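Local coordinates for protein uncharacterized ACR, COG1565 superfamily (Burkholderia thailandensis, PDB 4F3N) that is of unknown function but probably works as an S-adenosyl-L-methionine-dependent methyltransferase, perhaps one that symmetrically methylates arginine side chains of proteins, at residues Asp356-Thr361 with Ala411-Ile416; Tyr299-His304 with Thr338-Phe343; Phe121-Ala126 with Leu156-Ala161. All coordinates share one frame; numbering follows the deposited sequence.

Contact 1 of 3, residues Asp356-Thr361 with Ala411-Ile416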
loop_
_atom_site.group_PDB
_atom_site.type_symbol
_atom_site.label_atom_id
_atom_site.label_comp_id
_atom_site.label_asym_id
_atom_site.label_seq_id
_atom_site.Cartn_x
_atom_site.Cartn_y
_atom_site.Cartn_z
ATOM N N ASP A 356 -2.828 -9.784 -17.574
ATOM C CA ASP A 356 -2.001 -8.914 -18.366
ATOM C C ASP A 356 -1.488 -7.761 -17.533
ATOM O O ASP A 356 -2.189 -7.283 -16.632
ATOM C CB ASP A 356 -2.852 -8.363 -19.512
ATOM C CG ASP A 356 -3.444 -9.489 -20.395
ATOM O OD1 ASP A 356 -2.682 -10.440 -20.681
ATOM O OD2 ASP A 356 -4.657 -9.450 -20.728
ATOM N N LEU A 357 -0.298 -7.268 -17.871
ATOM C CA LEU A 357 0.175 -6.002 -17.320
ATOM C C LEU A 357 -0.418 -4.911 -18.173
ATOM O O LEU A 357 -0.144 -4.820 -19.349
ATOM C CB LEU A 357 1.680 -5.902 -17.341
ATOM C CG LEU A 357 2.310 -4.595 -16.846
ATOM C CD1 LEU A 357 2.109 -4.490 -15.351
ATOM C CD2 LEU A 357 3.802 -4.584 -17.194
ATOM N N LEU A 358 -1.260 -4.098 -17.563
ATOM C CA LEU A 358 -1.939 -2.984 -18.217
ATOM C C LEU A 358 -1.068 -1.736 -18.249
ATOM O O LEU A 358 -1.113 -0.994 -19.209
ATOM C CB LEU A 358 -3.274 -2.709 -17.495
ATOM C CG LEU A 358 -4.182 -1.692 -18.124
ATOM C CD1 LEU A 358 -4.566 -2.088 -19.554
ATOM C CD2 LEU A 358 -5.392 -1.461 -17.187
ATOM N N GLY A 359 -0.233 -1.516 -17.229
ATOM C CA GLY A 359 0.757 -0.457 -17.260
ATOM C C GLY A 359 1.542 -0.366 -15.976
ATOM O O GLY A 359 1.157 -0.974 -14.982
ATOM N N TYR A 360 2.608 0.431 -16.010
ATOM C CA TYR A 360 3.486 0.752 -14.864
ATOM C C TYR A 360 4.153 2.099 -15.155
ATOM O O TYR A 360 4.845 2.231 -16.158
ATOM C CB TYR A 360 4.542 -0.340 -14.597
ATOM C CG TYR A 360 5.571 0.128 -13.664
ATOM C CD1 TYR A 360 5.281 0.271 -12.324
ATOM C CD2 TYR A 360 6.796 0.551 -14.112
ATOM C CE1 TYR A 360 6.206 0.794 -11.451
ATOM C CE2 TYR A 360 7.723 1.066 -13.247
ATOM C CZ TYR A 360 7.423 1.183 -11.914
ATOM O OH TYR A 360 8.305 1.724 -11.023
ATOM N N THR A 361 3.916 3.094 -14.309
ATOM C CA THR A 361 4.541 4.385 -14.497
ATOM C C THR A 361 4.539 5.138 -13.185
ATOM O O THR A 361 4.048 4.617 -12.166
ATOM C CB THR A 361 3.879 5.181 -15.646
ATOM O OG1 THR A 361 4.742 6.274 -16.007
ATOM C CG2 THR A 361 2.498 5.662 -15.227
ATOM N N ALA A 411 -0.848 -1.529 -12.881
ATOM C CA ALA A 411 -2.165 -2.053 -13.120
ATOM C C ALA A 411 -2.100 -3.355 -13.905
ATOM O O ALA A 411 -1.237 -3.519 -14.763
ATOM C CB ALA A 411 -3.019 -1.041 -13.872
ATOM N N PHE A 412 -3.013 -4.250 -13.584
ATOM C CA PHE A 412 -3.202 -5.532 -14.242
ATOM C C PHE A 412 -4.619 -5.606 -14.807
ATOM O O PHE A 412 -5.553 -4.931 -14.331
ATOM C CB PHE A 412 -2.984 -6.664 -13.227
ATOM C CG PHE A 412 -1.638 -6.650 -12.574
ATOM C CD1 PHE A 412 -0.549 -7.158 -13.244
ATOM C CD2 PHE A 412 -1.448 -6.076 -11.313
ATOM C CE1 PHE A 412 0.710 -7.129 -12.656
ATOM C CE2 PHE A 412 -0.198 -6.052 -10.729
ATOM C CZ PHE A 412 0.866 -6.611 -11.388
ATOM N N SER A 413 -4.828 -6.470 -15.789
ATOM C CA SER A 413 -6.120 -6.551 -16.412
ATOM C C SER A 413 -6.411 -7.920 -16.995
ATOM O O SER A 413 -5.519 -8.733 -17.204
ATOM C CB SER A 413 -6.302 -5.497 -17.506
ATOM O OG SER A 413 -5.327 -5.650 -18.530
ATOM N N ARG A 414 -7.700 -8.150 -17.176
ATOM C CA ARG A 414 -8.198 -9.278 -17.965
ATOM C C ARG A 414 -9.355 -8.761 -18.782
ATOM O O ARG A 414 -10.248 -8.070 -18.278
ATOM C CB ARG A 414 -8.675 -10.412 -17.096
ATOM C CG ARG A 414 -7.590 -11.030 -16.266
ATOM C CD ARG A 414 -8.128 -12.312 -15.674
ATOM N NE ARG A 414 -7.246 -12.901 -14.677
ATOM C CZ ARG A 414 -6.471 -13.955 -14.889
ATOM N NH1 ARG A 414 -6.383 -14.528 -16.096
ATOM N NH2 ARG A 414 -5.751 -14.435 -13.878
ATOM N N GLY A 415 -9.333 -9.064 -20.074
ATOM C CA GLY A 415 -10.397 -8.630 -20.926
ATOM C C GLY A 415 -10.340 -7.202 -21.354
ATOM O O GLY A 415 -11.358 -6.682 -21.799
ATOM N N ILE A 416 -9.176 -6.564 -21.225
ATOM C CA ILE A 416 -8.946 -5.236 -21.744
ATOM C C ILE A 416 -7.910 -5.357 -22.871
ATOM O O ILE A 416 -6.809 -5.856 -22.659
ATOM C CB ILE A 416 -8.490 -4.244 -20.644
ATOM C CG1 ILE A 416 -9.619 -4.059 -19.605
ATOM C CG2 ILE A 416 -8.128 -2.911 -21.243
ATOM C CD1 ILE A 416 -9.305 -3.046 -18.517
HETATM O O HOH W 1 -6.405 -7.283 -20.311
HETATM O O HOH W 2 -7.230 -11.011 -20.778
#
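Antiparallel pairing of Asp356-Gly359 with Ala411-Ser413, interrupted by a classic beta bulge, joins strands 356-362 and 407-414 at one margin of the seven-stranded sheet. The 3-2-1-4-5-7-6 strand order, with 407-414 reversed, is that of class I methyltransferases. Asp356 and Ser413 make a hydrogen-bonded pair: Asp356 N reaches Ser413 O, and Ser413 N reaches Asp356 O, at 2.9 Å each. Beyond Leu357 and Phe412 the register slips by one residue, and Leu358 and Gly359 both face Ala411. Ala411 O therefore takes Leu358 N at 2.9 Å, from 37° above its carbonyl plane, and a weak second bond from Gly359 N at 3.3 Å. Ala411 N closes the bulge onto Gly359 O. The extra residue directs Leu358 at the partner strand. With CG opposite the backbone N (chi1 -173°), its branch spreads beside Ala411 and Ser413, and CD1 meets Ile416 CG2 at 4.0 Å, the two side chains crossing near a right angle. Leu357 CD1 approaches Phe412 CE1 obliquely, also at 4.0 Å. At the other end, Asp356 OD2 is bonded by two waters. One accepts from Ser413 OG (2.6 Å from OG to the water) and from Ile416 N, the other from Gly415 N, so the carboxylate is tied through solvent to the turn after the strand. Inward, Phe412 and Arg414 continue backbone pairing with Ala294 and Gly292; the Arg414 guanidinium reaches the carbonyls of Ala353 and Cys286, while helix 343-352 packs on Leu357 and Phe412 through His347, Val351 and Ile346.

Contact 2 of 3, residues Tyr299-His304 with Thr338-Phe343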
loop_
_atom_site.group_PDB
_atom_site.type_symbol
_atom_site.label_atom_id
_atom_site.label_comp_id
_atom_site.label_asym_id
_atom_site.label_seq_id
_atom_site.Cartn_x
_atom_site.Cartn_y
_atom_site.Cartn_z
ATOM N N TYR A 299 4.343 3.825 -3.001
ATOM C CA TYR A 299 5.741 4.217 -3.109
ATOM C C TYR A 299 6.666 3.016 -3.209
ATOM O O TYR A 299 6.495 1.979 -2.535
ATOM C CB TYR A 299 6.109 5.137 -1.958
ATOM C CG TYR A 299 5.628 4.702 -0.571
ATOM C CD1 TYR A 299 4.391 5.141 -0.055
ATOM C CD2 TYR A 299 6.398 3.871 0.222
ATOM C CE1 TYR A 299 3.969 4.786 1.215
ATOM C CE2 TYR A 299 5.957 3.483 1.504
ATOM C CZ TYR A 299 4.753 3.952 1.986
ATOM O OH TYR A 299 4.313 3.578 3.237
ATOM N N GLY A 300 7.606 3.117 -4.113
ATOM C CA GLY A 300 8.554 2.042 -4.369
ATOM C C GLY A 300 9.209 2.100 -5.729
ATOM O O GLY A 300 9.198 3.157 -6.372
ATOM N N PHE A 301 9.838 0.997 -6.142
ATOM C CA PHE A 301 10.731 1.023 -7.296
ATOM C C PHE A 301 10.798 -0.365 -7.890
ATOM O O PHE A 301 10.510 -1.356 -7.217
ATOM C CB PHE A 301 12.205 1.421 -6.917
ATOM C CG PHE A 301 12.345 2.469 -5.833
ATOM C CD1 PHE A 301 12.370 3.805 -6.159
ATOM C CD2 PHE A 301 12.553 2.110 -4.502
ATOM C CE1 PHE A 301 12.487 4.776 -5.183
ATOM C CE2 PHE A 301 12.663 3.079 -3.502
ATOM C CZ PHE A 301 12.648 4.419 -3.853
ATOM N N PRO A 302 11.192 -0.469 -9.146
ATOM C CA PRO A 302 11.541 -1.778 -9.684
ATOM C C PRO A 302 12.781 -2.346 -8.995
ATOM O O PRO A 302 13.468 -1.648 -8.282
ATOM C CB PRO A 302 11.864 -1.488 -11.131
ATOM C CG PRO A 302 11.319 -0.092 -11.391
ATOM C CD PRO A 302 11.424 0.619 -10.101
ATOM N N SER A 303 13.050 -3.604 -9.249
ATOM C CA SER A 303 13.993 -4.348 -8.415
ATOM C C SER A 303 15.413 -3.772 -8.469
ATOM O O SER A 303 16.074 -3.700 -7.427
ATOM C CB SER A 303 14.010 -5.832 -8.766
ATOM O OG SER A 303 14.289 -6.026 -10.147
ATOM N N HIS A 304 15.882 -3.375 -9.666
ATOM C CA HIS A 304 17.256 -2.846 -9.842
ATOM C C HIS A 304 17.522 -1.660 -8.954
ATOM O O HIS A 304 18.599 -1.523 -8.339
ATOM C CB HIS A 304 17.471 -2.454 -11.307
ATOM N N THR A 338 6.110 0.624 7.713
ATOM C CA THR A 338 5.870 0.390 6.289
ATOM C C THR A 338 7.188 0.064 5.617
ATOM O O THR A 338 8.242 0.318 6.134
ATOM C CB THR A 338 5.266 1.632 5.554
ATOM O OG1 THR A 338 6.170 2.736 5.652
ATOM C CG2 THR A 338 3.926 2.025 6.140
ATOM N N ALA A 339 7.106 -0.511 4.440
ATOM C CA ALA A 339 8.265 -0.681 3.597
ATOM C C ALA A 339 7.841 -0.219 2.225
ATOM O O ALA A 339 6.682 -0.292 1.900
ATOM C CB ALA A 339 8.665 -2.134 3.515
ATOM N N HIS A 340 8.771 0.230 1.410
ATOM C CA HIS A 340 8.439 0.557 0.015
ATOM C C HIS A 340 8.120 -0.703 -0.742
ATOM O O HIS A 340 8.429 -1.812 -0.299
ATOM C CB HIS A 340 9.611 1.249 -0.629
ATOM C CG HIS A 340 9.821 2.673 -0.191
ATOM N ND1 HIS A 340 9.642 3.115 1.110
ATOM C CD2 HIS A 340 10.233 3.772 -0.921
ATOM C CE1 HIS A 340 9.901 4.434 1.161
ATOM N NE2 HIS A 340 10.276 4.837 -0.070
ATOM N N VAL A 341 7.462 -0.567 -1.883
ATOM C CA VAL A 341 7.073 -1.674 -2.677
ATOM C C VAL A 341 8.106 -1.975 -3.745
ATOM O O VAL A 341 8.659 -1.057 -4.384
ATOM C CB VAL A 341 5.690 -1.363 -3.312
ATOM C CG1 VAL A 341 5.287 -2.419 -4.319
ATOM C CG2 VAL A 341 4.668 -1.188 -2.209
ATOM N N GLU A 342 8.349 -3.262 -3.969
ATOM C CA GLU A 342 9.304 -3.704 -4.990
ATOM C C GLU A 342 8.489 -4.155 -6.186
ATOM O O GLU A 342 7.892 -5.240 -6.190
ATOM C CB GLU A 342 10.227 -4.774 -4.401
ATOM C CG GLU A 342 11.450 -5.047 -5.257
ATOM C CD GLU A 342 11.156 -6.023 -6.346
ATOM O OE1 GLU A 342 11.277 -7.225 -6.075
ATOM O OE2 GLU A 342 10.801 -5.597 -7.454
ATOM N N PHE A 343 8.380 -3.266 -7.182
ATOM C CA PHE A 343 7.384 -3.433 -8.244
ATOM C C PHE A 343 7.669 -4.537 -9.252
ATOM O O PHE A 343 6.728 -4.993 -9.914
ATOM C CB PHE A 343 7.097 -2.097 -8.948
ATOM C CG PHE A 343 6.198 -1.202 -8.170
ATOM C CD1 PHE A 343 4.837 -1.400 -8.181
ATOM C CD2 PHE A 343 6.699 -0.185 -7.407
ATOM C CE1 PHE A 343 4.007 -0.592 -7.449
ATOM C CE2 PHE A 343 5.898 0.660 -6.690
ATOM C CZ PHE A 343 4.509 0.454 -6.705
#
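Gly300 and Phe301 run parallel to Val341 and Glu342 in a short two-strand pairing, although the touching parts as a whole diverge by 52°. Val341 N binds Tyr299 O at 2.8 Å, Phe301 N meets Val341 O at 2.9 Å, and Phe343 N reaches Phe301 O. Tyr299 holds CG between its backbone N and carbonyl carbon (chi1 45°), which carries the ring to His340 in a T-shaped stack: CD2 lies over the imidazole face, 3.4 Å from His340 ND1, with the planes at 69°. Tyr299 OH lies 3.2 Å from Thr338 OG1, at best a weak hydrogen bond, as the threonine hydroxyl also reaches Met317 O weakly. The Phe301 ring is nearly parallel to His340 but slid aside, with little overlap. Phe343 turns its edge to the backbone N atoms of Gly300 and Phe301. Glu342, bent at chi2, brings OE2 within 3.5 Å of Ser303 CB and also caps Ala345 N as the N-cap of helix 343-352. The cluster of Tyr299, Phe301 and His340 probably borders the cofactor pocket: the Tyr299 side chain is about 4 Å from that of Thr113, seen to bind S-adenosyl-L-homocysteine in this protein, though without ligand here.

Contact 3 of 3, residues Phe121-Ala126 with Leu156-Ala161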
loop_
_atom_site.group_PDB
_atom_site.type_symbol
_atom_site.label_atom_id
_atom_site.label_comp_id
_atom_site.label_asym_id
_atom_site.label_seq_id
_atom_site.Cartn_x
_atom_site.Cartn_y
_atom_site.Cartn_z
ATOM N N PHE A 121 -7.241 13.818 -6.294
ATOM C CA PHE A 121 -6.723 12.506 -6.632
ATOM C C PHE A 121 -7.817 11.594 -7.151
ATOM O O PHE A 121 -7.698 11.027 -8.254
ATOM C CB PHE A 121 -5.967 11.884 -5.452
ATOM C CG PHE A 121 -5.422 10.530 -5.754
ATOM C CD1 PHE A 121 -4.175 10.379 -6.349
ATOM C CD2 PHE A 121 -6.140 9.392 -5.409
ATOM C CE1 PHE A 121 -3.660 9.121 -6.629
ATOM C CE2 PHE A 121 -5.651 8.110 -5.686
ATOM C CZ PHE A 121 -4.398 7.968 -6.288
ATOM N N ALA A 122 -8.920 11.497 -6.404
ATOM C CA ALA A 122 -10.022 10.631 -6.813
ATOM C C ALA A 122 -10.675 11.111 -8.123
ATOM O O ALA A 122 -11.066 10.304 -8.975
ATOM C CB ALA A 122 -11.068 10.564 -5.700
ATOM N N GLN A 123 -10.842 12.425 -8.276
ATOM C CA GLN A 123 -11.395 12.963 -9.505
ATOM C C GLN A 123 -10.591 12.535 -10.733
ATOM O O GLN A 123 -11.137 12.245 -11.772
ATOM C CB GLN A 123 -11.455 14.479 -9.460
ATOM C CG GLN A 123 -12.507 15.042 -8.534
ATOM C CD GLN A 123 -12.535 16.550 -8.697
ATOM O OE1 GLN A 123 -11.604 17.249 -8.294
ATOM N NE2 GLN A 123 -13.534 17.038 -9.413
ATOM N N THR A 124 -9.274 12.545 -10.593
ATOM C CA THR A 124 -8.404 12.167 -11.674
ATOM C C THR A 124 -8.402 10.678 -11.882
ATOM O O THR A 124 -8.487 10.230 -13.018
ATOM C CB THR A 124 -6.975 12.684 -11.420
ATOM O OG1 THR A 124 -7.048 14.103 -11.210
ATOM C CG2 THR A 124 -6.044 12.364 -12.644
ATOM N N LEU A 125 -8.276 9.909 -10.802
ATOM C CA LEU A 125 -8.279 8.424 -10.906
ATOM C C LEU A 125 -9.558 7.895 -11.553
ATOM O O LEU A 125 -9.539 6.870 -12.189
ATOM C CB LEU A 125 -8.095 7.790 -9.529
ATOM C CG LEU A 125 -8.103 6.280 -9.357
ATOM C CD1 LEU A 125 -6.962 5.673 -10.169
ATOM C CD2 LEU A 125 -7.990 5.926 -7.844
ATOM N N ALA A 126 -10.676 8.596 -11.320
ATOM C CA ALA A 126 -11.972 8.221 -11.884
ATOM C C ALA A 126 -11.903 8.050 -13.396
ATOM O O ALA A 126 -12.606 7.217 -13.991
ATOM C CB ALA A 126 -13.072 9.226 -11.453
ATOM N N LEU A 156 -16.459 7.393 -5.893
ATOM C CA LEU A 156 -17.888 7.181 -6.128
ATOM C C LEU A 156 -18.519 8.440 -6.724
ATOM O O LEU A 156 -19.253 8.401 -7.737
ATOM C CB LEU A 156 -18.597 6.853 -4.804
ATOM C CG LEU A 156 -18.824 5.415 -4.471
ATOM C CD1 LEU A 156 -19.467 5.312 -3.098
ATOM C CD2 LEU A 156 -19.752 4.790 -5.541
ATOM N N THR A 157 -18.259 9.566 -6.068
ATOM C CA THR A 157 -18.807 10.836 -6.498
ATOM C C THR A 157 -18.319 11.243 -7.899
ATOM O O THR A 157 -19.101 11.648 -8.813
ATOM C CB THR A 157 -18.470 11.933 -5.458
ATOM O OG1 THR A 157 -19.132 11.600 -4.234
ATOM C CG2 THR A 157 -19.020 13.285 -5.884
ATOM N N ALA A 158 -17.037 11.051 -8.120
ATOM C CA ALA A 158 -16.453 11.468 -9.387
ATOM C C ALA A 158 -16.938 10.580 -10.523
ATOM O O ALA A 158 -17.218 11.094 -11.631
ATOM C CB ALA A 158 -14.929 11.495 -9.318
ATOM N N LEU A 159 -16.983 9.269 -10.307
ATOM C CA LEU A 159 -17.500 8.389 -11.336
ATOM C C LEU A 159 -18.957 8.737 -11.714
ATOM O O LEU A 159 -19.312 8.813 -12.895
ATOM C CB LEU A 159 -17.404 6.924 -10.947
ATOM C CG LEU A 159 -16.011 6.291 -10.996
ATOM C CD1 LEU A 159 -16.015 4.981 -10.154
ATOM C CD2 LEU A 159 -15.506 6.091 -12.433
ATOM N N ALA A 160 -19.778 8.919 -10.697
ATOM C CA ALA A 160 -21.198 9.290 -10.930
ATOM C C ALA A 160 -21.298 10.588 -11.697
ATOM O O ALA A 160 -22.130 10.722 -12.618
ATOM C CB ALA A 160 -21.930 9.391 -9.613
ATOM N N ALA A 161 -20.467 11.560 -11.339
ATOM C CA ALA A 161 -20.468 12.874 -12.034
ATOM C C ALA A 161 -20.117 12.764 -13.519
ATOM O O ALA A 161 -20.562 13.584 -14.318
ATOM C CB ALA A 161 -19.533 13.879 -11.317
#
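Ala126 and Ala158 meet methyl to methyl where helices 118-136 and 150-161 cross, their CB atoms 3.6 Å apart. The Ala158 methyl is also lodged against the backbone of the neighbouring helix, 3.8 Å from Gln123 CA and 4.1 Å from Ala122 O. The next residue, Leu159, supplies the second point of contact. Its CG stands opposite the carbonyl carbon (chi1 -74°), and from there CD2 reaches across to lie 3.5 Å from Ala126 O and 4.1 Å from Ala126 CB. The leucine branch thus covers the Ala126 methyl and carbonyl together. Small residues at the crossing point let the segment axes come within 8.3 Å of each other, at a signed angle of -46°.

The next shell extends the same interface: Leu155 packs on Ala126, and Leu151 on Ala122 and Phe121. Other sides of helix 118-136 are covered by helices 363-369 and 372-376, with Leu367, Ile372 and Val375 against Thr124 and Phe366 against Leu125. On helix 150-161, Thr157 bonds through OG1 to Ala153 O and rests on Leu193. The two helices flank strand 140-144 in sequence and pack beside the central sheet, consistent with a Rossmann-like methyltransferase fold. With no hydrogen bond spanning the two segments, the fit of methyl groups against helix backbone is what defines their contact: apolar, modest in extent at 166 Å² and close at its centre.

Contacts 1 and 2 meet directly, although their centres are 18 Å apart. Tyr360 reaches from contact 1 into contact 2: its OH lies 3.4 Å from Pro302 CD, and its CE1 3.8 Å from Phe343 CG. The edge strand of the main sheet thus packs against residues that follow the short parallel pair of the small sheet. Contact 3 stands apart, its centre about 20 Å from that of contact 1 and 27 Å from that of contact 2, touching neither. Asn214 of the S-adenosyl-L-homocysteine site is near contacts 2 and 3, its side chain about 8 Å from that of Tyr299 and about 9 Å from that of Ala122. Contact 1 lies away from that site.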